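Local structure of XC6422 protein (Xanthomonas campestris, 2FUK) at residues 16-21 against 76-81; 85-90 against 145-150; 95-100 against 122-127. The protein is a small serine alpha/beta-hydrolase without a lid, probably with hydrolase activity. One frame throughout, in Å; residues are numbered along the deposited sequence.

Interaction 1: residues 16-21 against 76-81; sequences DGPVGP and NFRSVG
R78 leaves its backbone with CG between the backbone N and the carbonyl carbon (chi1 60°), runs extended through chi2 and then bends at chi3 (57°), a course that lays its guanidinium beside V19. V19 in turn has CG1 anti to its carbonyl carbon, and both of its methyls face the arginine. The contact joins the beta hairpin at the edge of the alpha/beta-hydrolase sheet, strands 11-17 and 20-27, to the loop that follows strand 71-75. The hairpin reverses through a type I turn from G17 to G20, closed by G17 N to G20 O at 2.7 Å and by the longer G20 N to G17 O. P18 and V19 occupy its two corners and make the touch. CG2 of V19 sits 3.7 Å above the guanidinium plane of R78, over its centre, while CG1 of the same valine lies 3.7 Å from R78 NH1. Both side chains cross the arginine at about a right angle, and no hydrogen bond links the two segments. The polar end of R78 is held by D96 of helix 92-107: NE makes a salt bridge to OD2 and NH2 also lies close to OD1, which should fix the flat group for the valine to cover. Within 76-81 a type II turn runs from F77 to V80, with V80 N bonded to F77 O. P18 approaches differently from V19, at the edge of the guanidinium and near its plane, where its CG comes to 3.5 Å from R78 NH2.

Interaction 2: residues 85-90 against 145-150; sequences GSFDHG and GRWDFS
W147 reaches the 85-90 loop with the outer end of its six-membered ring, meeting F87 and H89. Its CG stands anti to the carbonyl carbon (chi1 -62°), and CB already points toward the other loop. The F87 approach is edge against edge: CZ of F87 and CH2 of W147 are 4.4 Å apart, each near the plane of the other ring, so this is a loose apolar touch and not a stack. Carbonyl O of H89 comes closer, 3.1 Å from W147 CZ3. CB of H89 lies 4.2 Å from the same CZ3. Within 85-90 the loop packs on itself: H89 N lies 3.5 Å above the F87 ring, over its centre, and CE2 of F87 is similarly placed over the imidazole of H89. The W147 side chain lies near, without touching, the probable Ser-His-Asp triad (S119, H195, D166) of this alpha/beta-hydrolase. The contact lies at the surface, bridging the loop before helix 92-107 and the loop between strands 136-140 and 158-163; Y123 of helix 120-132 stacks on W147, and E93 of helix 92-107 bonds the backbone N of D88 and of G90.

Interaction 3: residues 95-100 against 122-127; sequences DDLRAV and AYVSLR
Both segments are regular helix, 95-100 within helix 92-107 and 122-127 within helix 120-132, and their backbones come nearest at L97 and S125, whose CA atoms are 7.6 Å apart. Bonds such as A99 N to D95 O and L126 N to A122 O, each 3.0 Å, keep the two helices regular here. L97 points toward the second helix and supplies the contact from its side. Its chi1 of -144° departs from a staggered value, and its branch CD1 does the touching. CD1 of L97 rests 3.9 Å from CA of S125, close against the helix backbone, and 4.3 Å from CB of the same serine. V124 comes from its own helix to meet it, CG1 anti to the backbone N (chi1 176°), and reaches L97 CD1 at 4.2 Å. L97 and V124 run antiparallel alongside each other. The contact pairs two helices of the alpha/beta-hydrolase core that lean on its sheet, L97 on I41 and C43 of strand 38-43 and S125 on L137 of strand 136-140. Helix 120-132 follows the strained turn that fits a nucleophile elbow, with S119 the likely nucleophile. S125 OG bonds the carbonyl O of G121 in its own helix. With that polar atom satisfied at home, the methyls of L97 and V124 and the CA and CB carbons of S125 hold the helices together by close packing alone, without directional bonds.

How the interactions relate
Interaction 1 closes along the chain before the others open, while interaction 3 is nested inside the loop closed by interaction 2. The centres of interactions 1 and 2 are about 16 Å apart. Interaction 3 has its centre about 12 Å from that of interaction 1 and about 11 Å from that of interaction 2. R78 of interaction 1 is salt-bridged to D96 on helix 92-107, whose next residue, L97, carries interaction 3. F77 CZ also packs on V124 CG1. R127 NH1 probably hydrogen-bonds to the carbonyl oxygens of D148 and S150, tying interaction 3 to interaction 2. Together they join the edge hairpin 11-17/20-27, loop 76-91, helices 92-107 and 120-132 and the loop after strand 136-140 around the probable nucleophile elbow.

Interaction 1: residues 16-21 against 76-81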
loop_
_atom_site.group_PDB
_atom_site.type_symbol
_atom_site.label_atom_id
_atom_site.label_comp_id
_atom_site.label_asym_id
_atom_site.label_seq_id
_atom_site.Cartn_x
_atom_site.Cartn_y
_atom_site.Cartn_z
ATOM N N ASP A 16 12.166 7.906 27.604
ATOM C CA ASP A 16 13.348 7.739 28.442
ATOM C C ASP A 16 13.917 6.336 28.227
ATOM O O ASP A 16 13.247 5.332 28.499
ATOM C CB ASP A 16 12.999 7.900 29.923
ATOM C CG ASP A 16 12.743 9.343 30.323
ATOM O OD1 ASP A 16 13.250 10.266 29.647
ATOM O OD2 ASP A 16 12.041 9.542 31.342
ATOM N N GLY A 17 15.150 6.268 27.736
ATOM C CA GLY A 17 15.795 4.989 27.512
ATOM C C GLY A 17 16.802 4.700 28.606
ATOM O O GLY A 17 17.049 5.556 29.460
ATOM N N PRO A 18 17.398 3.498 28.624
ATOM C CA PRO A 18 18.378 3.178 29.665
ATOM C C PRO A 18 19.577 4.121 29.743
ATOM O O PRO A 18 20.140 4.311 30.822
ATOM C CB PRO A 18 18.777 1.734 29.345
ATOM C CG PRO A 18 18.372 1.541 27.906
ATOM C CD PRO A 18 17.099 2.313 27.803
ATOM N N VAL A 19 19.975 4.713 28.619
ATOM C CA VAL A 19 21.121 5.626 28.641
ATOM C C VAL A 19 20.753 7.038 28.187
ATOM O O VAL A 19 21.620 7.827 27.811
ATOM C CB VAL A 19 22.305 5.097 27.769
ATOM C CG1 VAL A 19 22.803 3.760 28.318
ATOM C CG2 VAL A 19 21.881 4.960 26.316
ATOM N N GLY A 20 19.465 7.358 28.236
ATOM C CA GLY A 20 19.030 8.679 27.826
ATOM C C GLY A 20 17.841 8.622 26.885
ATOM O O GLY A 20 17.292 7.548 26.639
ATOM N N PRO A 21 17.434 9.772 26.328
ATOM C CA PRO A 21 16.304 9.910 25.400
ATOM C C PRO A 21 16.380 9.006 24.174
ATOM O O PRO A 21 17.462 8.721 23.663
ATOM C CB PRO A 21 16.358 11.389 25.010
ATOM C CG PRO A 21 17.008 12.033 26.197
ATOM C CD PRO A 21 18.107 11.069 26.517
ATOM N N ASN A 76 14.674 5.108 17.241
ATOM C CA ASN A 76 16.095 5.128 16.962
ATOM C C ASN A 76 16.870 4.514 18.119
ATOM O O ASN A 76 16.646 4.861 19.278
ATOM C CB ASN A 76 16.577 6.564 16.739
ATOM C CG ASN A 76 16.223 7.089 15.369
ATOM O OD1 ASN A 76 16.091 6.320 14.426
ATOM N ND2 ASN A 76 16.088 8.408 15.247
ATOM N N PHE A 77 17.757 3.575 17.802
ATOM C CA PHE A 77 18.597 2.955 18.817
ATOM C C PHE A 77 19.545 4.040 19.316
ATOM O O PHE A 77 19.713 5.075 18.666
ATOM C CB PHE A 77 19.427 1.814 18.218
ATOM C CG PHE A 77 18.667 0.530 18.025
ATOM C CD1 PHE A 77 18.038 -0.094 19.095
ATOM C CD2 PHE A 77 18.611 -0.078 16.771
ATOM C CE1 PHE A 77 17.362 -1.314 18.922
ATOM C CE2 PHE A 77 17.943 -1.290 16.588
ATOM C CZ PHE A 77 17.317 -1.911 17.666
ATOM N N ARG A 78 20.163 3.807 20.466
ATOM C CA ARG A 78 21.099 4.776 21.019
ATOM C C ARG A 78 22.116 5.230 19.956
ATOM O O ARG A 78 22.547 4.439 19.118
ATOM C CB ARG A 78 21.835 4.158 22.212
ATOM C CG ARG A 78 22.627 2.913 21.862
ATOM C CD ARG A 78 23.164 2.234 23.111
ATOM N NE ARG A 78 22.099 1.884 24.044
ATOM C CZ ARG A 78 22.314 1.432 25.274
ATOM N NH1 ARG A 78 23.559 1.280 25.708
ATOM N NH2 ARG A 78 21.290 1.133 26.064
ATOM N N SER A 79 22.483 6.510 20.012
ATOM C CA SER A 79 23.448 7.135 19.103
ATOM C C SER A 79 22.911 7.538 17.732
ATOM O O SER A 79 23.585 8.254 16.997
ATOM C CB SER A 79 24.683 6.240 18.910
ATOM O OG SER A 79 24.513 5.333 17.835
ATOM N N VAL A 80 21.704 7.094 17.389
ATOM C CA VAL A 80 21.114 7.433 16.097
ATOM C C VAL A 80 20.138 8.605 16.233
ATOM O O VAL A 80 19.372 8.681 17.196
ATOM C CB VAL A 80 20.393 6.210 15.491
ATOM C CG1 VAL A 80 19.662 6.602 14.213
ATOM C CG2 VAL A 80 21.411 5.121 15.193
ATOM N N GLY A 81 20.177 9.523 15.267
ATOM C CA GLY A 81 19.306 10.685 15.312
ATOM C C GLY A 81 19.603 11.436 16.591
ATOM O O GLY A 81 20.762 11.775 16.851
#

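Interaction 2: residues 85-90 against 145-150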
loop_
_atom_site.group_PDB
_atom_site.type_symbol
_atom_site.label_atom_id
_atom_site.label_comp_id
_atom_site.label_asym_id
_atom_site.label_seq_id
_atom_site.Cartn_x
_atom_site.Cartn_y
_atom_site.Cartn_z
ATOM N N GLY A 85 23.526 8.456 23.653
ATOM C CA GLY A 85 24.384 7.293 23.786
ATOM C C GLY A 85 25.260 6.934 22.606
ATOM O O GLY A 85 25.331 7.655 21.612
ATOM N N SER A 86 25.941 5.800 22.733
ATOM C CA SER A 86 26.816 5.310 21.677
ATOM C C SER A 86 26.515 3.852 21.320
ATOM O O SER A 86 26.061 3.067 22.157
ATOM C CB SER A 86 28.284 5.461 22.093
ATOM O OG SER A 86 28.501 4.923 23.381
ATOM N N PHE A 87 26.774 3.508 20.064
ATOM C CA PHE A 87 26.555 2.163 19.547
ATOM C C PHE A 87 27.136 1.130 20.508
ATOM O O PHE A 87 28.269 1.272 20.956
ATOM C CB PHE A 87 27.214 2.054 18.171
ATOM C CG PHE A 87 27.076 0.706 17.532
ATOM C CD1 PHE A 87 25.824 0.213 17.171
ATOM C CD2 PHE A 87 28.203 -0.077 17.284
ATOM C CE1 PHE A 87 25.698 -1.035 16.576
ATOM C CE2 PHE A 87 28.082 -1.330 16.689
ATOM C CZ PHE A 87 26.833 -1.808 16.336
ATOM N N ASP A 88 26.367 0.087 20.817
ATOM C CA ASP A 88 26.826 -0.939 21.747
ATOM C C ASP A 88 26.763 -2.359 21.175
ATOM O O ASP A 88 26.559 -3.324 21.903
ATOM C CB ASP A 88 26.024 -0.840 23.053
ATOM C CG ASP A 88 26.681 -1.572 24.212
ATOM O OD1 ASP A 88 27.922 -1.476 24.358
ATOM O OD2 ASP A 88 25.960 -2.230 24.992
ATOM N N HIS A 89 26.934 -2.472 19.861
ATOM C CA HIS A 89 26.965 -3.768 19.182
ATOM C C HIS A 89 25.826 -4.750 19.438
ATOM O O HIS A 89 26.018 -5.973 19.356
ATOM C CB HIS A 89 28.299 -4.471 19.481
ATOM C CG HIS A 89 29.482 -3.835 18.817
ATOM N ND1 HIS A 89 30.038 -2.651 19.251
ATOM C CD2 HIS A 89 30.196 -4.209 17.729
ATOM C CE1 HIS A 89 31.041 -2.322 18.456
ATOM N NE2 HIS A 89 31.158 -3.251 17.524
ATOM N N GLY A 90 24.644 -4.233 19.742
ATOM C CA GLY A 90 23.511 -5.109 19.963
ATOM C C GLY A 90 23.206 -5.464 21.400
ATOM O O GLY A 90 22.183 -6.087 21.678
ATOM N N GLY A 145 25.834 -15.326 10.247
ATOM C CA GLY A 145 27.205 -15.304 9.779
ATOM C C GLY A 145 28.011 -14.151 10.356
ATOM O O GLY A 145 29.243 -14.191 10.316
ATOM N N ARG A 146 27.346 -13.132 10.899
ATOM C CA ARG A 146 28.060 -11.988 11.470
ATOM C C ARG A 146 27.756 -11.759 12.959
ATOM O O ARG A 146 28.611 -11.269 13.704
ATOM C CB ARG A 146 27.736 -10.724 10.669
ATOM C CG ARG A 146 28.820 -9.638 10.729
ATOM C CD ARG A 146 30.154 -10.165 10.195
ATOM N NE ARG A 146 30.028 -10.625 8.813
ATOM C CZ ARG A 146 30.986 -11.254 8.139
ATOM N NH1 ARG A 146 32.157 -11.509 8.717
ATOM N NH2 ARG A 146 30.769 -11.635 6.885
ATOM N N TRP A 147 26.548 -12.119 13.387
ATOM C CA TRP A 147 26.129 -11.966 14.780
ATOM C C TRP A 147 25.799 -13.329 15.389
ATOM O O TRP A 147 25.540 -14.300 14.669
ATOM C CB TRP A 147 24.899 -11.059 14.876
ATOM C CG TRP A 147 25.118 -9.659 14.382
ATOM C CD1 TRP A 147 24.741 -9.150 13.175
ATOM C CD2 TRP A 147 25.759 -8.590 15.086
ATOM N NE1 TRP A 147 25.101 -7.825 13.080
ATOM C CE2 TRP A 147 25.732 -7.456 14.240
ATOM C CE3 TRP A 147 26.357 -8.477 16.349
ATOM C CZ2 TRP A 147 26.279 -6.225 14.616
ATOM C CZ3 TRP A 147 26.903 -7.248 16.725
ATOM C CH2 TRP A 147 26.857 -6.139 15.858
ATOM N N ASP A 148 25.789 -13.401 16.717
ATOM C CA ASP A 148 25.503 -14.658 17.395
ATOM C C ASP A 148 24.020 -14.864 17.680
ATOM O O ASP A 148 23.422 -14.106 18.446
ATOM C CB ASP A 148 26.290 -14.736 18.699
ATOM C CG ASP A 148 25.912 -15.935 19.523
ATOM O OD1 ASP A 148 25.887 -17.053 18.955
ATOM O OD2 ASP A 148 25.647 -15.760 20.736
ATOM N N PHE A 149 23.445 -15.903 17.068
ATOM C CA PHE A 149 22.025 -16.242 17.235
ATOM C C PHE A 149 21.812 -17.451 18.139
ATOM O O PHE A 149 20.716 -18.020 18.177
ATOM C CB PHE A 149 21.380 -16.554 15.877
ATOM C CG PHE A 149 21.318 -15.380 14.934
ATOM C CD1 PHE A 149 21.072 -15.590 13.581
ATOM C CD2 PHE A 149 21.512 -14.077 15.382
ATOM C CE1 PHE A 149 21.021 -14.518 12.681
ATOM C CE2 PHE A 149 21.464 -12.996 14.489
ATOM C CZ PHE A 149 21.219 -13.220 13.139
ATOM N N SER A 150 22.852 -17.862 18.854
ATOM C CA SER A 150 22.729 -19.016 19.735
ATOM C C SER A 150 21.936 -18.694 20.996
ATOM O O SER A 150 21.910 -17.558 21.463
ATOM C CB SER A 150 24.115 -19.562 20.107
ATOM O OG SER A 150 24.926 -18.576 20.711
#

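Interaction 3: residues 95-100 against 122-127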
loop_
_atom_site.group_PDB
_atom_site.type_symbol
_atom_site.label_atom_id
_atom_site.label_comp_id
_atom_site.label_asym_id
_atom_site.label_seq_id
_atom_site.Cartn_x
_atom_site.Cartn_y
_atom_site.Cartn_z
ATOM N N ASP A 95 18.327 -3.393 25.435
ATOM C CA ASP A 95 17.742 -2.697 26.572
ATOM C C ASP A 95 16.903 -1.528 26.071
ATOM O O ASP A 95 15.874 -1.206 26.665
ATOM C CB ASP A 95 18.830 -2.198 27.527
ATOM C CG ASP A 95 19.707 -3.326 28.054
ATOM O OD1 ASP A 95 19.188 -4.450 28.235
ATOM O OD2 ASP A 95 20.913 -3.080 28.301
ATOM N N ASP A 96 17.343 -0.893 24.985
ATOM C CA ASP A 96 16.594 0.222 24.405
ATOM C C ASP A 96 15.251 -0.321 23.934
ATOM O O ASP A 96 14.204 0.285 24.159
ATOM C CB ASP A 96 17.314 0.824 23.191
ATOM C CG ASP A 96 18.606 1.524 23.548
ATOM O OD1 ASP A 96 18.755 1.968 24.702
ATOM O OD2 ASP A 96 19.470 1.648 22.651
ATOM N N LEU A 97 15.297 -1.472 23.270
ATOM C CA LEU A 97 14.090 -2.118 22.766
ATOM C C LEU A 97 13.166 -2.461 23.938
ATOM O O LEU A 97 11.951 -2.290 23.845
ATOM C CB LEU A 97 14.453 -3.401 22.009
ATOM C CG LEU A 97 13.653 -3.823 20.768
ATOM C CD1 LEU A 97 13.766 -5.323 20.623
ATOM C CD2 LEU A 97 12.198 -3.400 20.845
ATOM N N ARG A 98 13.739 -2.944 25.041
ATOM C CA ARG A 98 12.923 -3.293 26.203
ATOM C C ARG A 98 12.181 -2.079 26.751
ATOM O O ARG A 98 11.032 -2.192 27.170
ATOM C CB ARG A 98 13.772 -3.916 27.324
ATOM C CG ARG A 98 12.947 -4.231 28.585
ATOM C CD ARG A 98 13.454 -5.440 29.363
ATOM N NE ARG A 98 14.676 -5.192 30.127
ATOM C CZ ARG A 98 14.738 -4.415 31.207
ATOM N NH1 ARG A 98 13.647 -3.803 31.651
ATOM N NH2 ARG A 98 15.884 -4.274 31.857
ATOM N N ALA A 99 12.840 -0.924 26.764
ATOM C CA ALA A 99 12.213 0.292 27.271
ATOM C C ALA A 99 11.001 0.658 26.420
ATOM O O ALA A 99 9.966 1.083 26.939
ATOM C CB ALA A 99 13.220 1.437 27.264
ATOM N N VAL A 100 11.139 0.492 25.109
ATOM C CA VAL A 100 10.049 0.799 24.203
ATOM C C VAL A 100 8.933 -0.224 24.407
ATOM O O VAL A 100 7.762 0.136 24.504
ATOM C CB VAL A 100 10.532 0.784 22.731
ATOM C CG1 VAL A 100 9.380 1.145 21.792
ATOM C CG2 VAL A 100 11.678 1.779 22.556
ATOM N N ALA A 122 17.000 -7.062 13.192
ATOM C CA ALA A 122 16.468 -8.414 13.309
ATOM C C ALA A 122 17.280 -9.146 14.375
ATOM O O ALA A 122 16.747 -9.964 15.129
ATOM C CB ALA A 122 16.568 -9.140 11.969
ATOM N N TYR A 123 18.574 -8.850 14.434
ATOM C CA TYR A 123 19.433 -9.475 15.433
ATOM C C TYR A 123 18.985 -9.029 16.822
ATOM O O TYR A 123 18.810 -9.854 17.709
ATOM C CB TYR A 123 20.898 -9.083 15.200
ATOM C CG TYR A 123 21.830 -9.384 16.361
ATOM C CD1 TYR A 123 22.112 -10.700 16.738
ATOM C CD2 TYR A 123 22.441 -8.350 17.068
ATOM C CE1 TYR A 123 22.989 -10.982 17.796
ATOM C CE2 TYR A 123 23.317 -8.616 18.124
ATOM C CZ TYR A 123 23.588 -9.936 18.481
ATOM O OH TYR A 123 24.467 -10.203 19.512
ATOM N N VAL A 124 18.783 -7.727 17.002
ATOM C CA VAL A 124 18.372 -7.209 18.305
ATOM C C VAL A 124 17.006 -7.722 18.752
ATOM O O VAL A 124 16.830 -8.077 19.920
ATOM C CB VAL A 124 18.360 -5.653 18.319
ATOM C CG1 VAL A 124 17.825 -5.140 19.657
ATOM C CG2 VAL A 124 19.762 -5.132 18.102
ATOM N N SER A 125 16.031 -7.759 17.846
ATOM C CA SER A 125 14.714 -8.236 18.234
ATOM C C SER A 125 14.695 -9.738 18.504
ATOM O O SER A 125 13.990 -10.194 19.395
ATOM C CB SER A 125 13.655 -7.855 17.189
ATOM O OG SER A 125 13.996 -8.268 15.886
ATOM N N LEU A 126 15.478 -10.506 17.751
ATOM C CA LEU A 126 15.529 -11.950 17.968
ATOM C C LEU A 126 16.184 -12.245 19.324
ATOM O O LEU A 126 15.692 -13.065 20.102
ATOM C CB LEU A 126 16.316 -12.637 16.842
ATOM C CG LEU A 126 16.476 -14.152 16.976
ATOM C CD1 LEU A 126 15.112 -14.820 17.032
ATOM C CD2 LEU A 126 17.287 -14.690 15.805
ATOM N N ARG A 127 17.288 -11.564 19.607
ATOM C CA ARG A 127 17.982 -11.757 20.873
ATOM C C ARG A 127 17.096 -11.324 22.036
ATOM O O ARG A 127 17.162 -11.899 23.119
ATOM C CB ARG A 127 19.296 -10.966 20.890
ATOM C CG ARG A 127 20.421 -11.600 20.056
ATOM C CD ARG A 127 21.633 -11.905 20.931
ATOM N NE ARG A 127 21.324 -12.884 21.969
ATOM C CZ ARG A 127 21.500 -14.199 21.856
ATOM N NH1 ARG A 127 21.995 -14.722 20.740
ATOM N NH2 ARG A 127 21.177 -14.997 22.866
#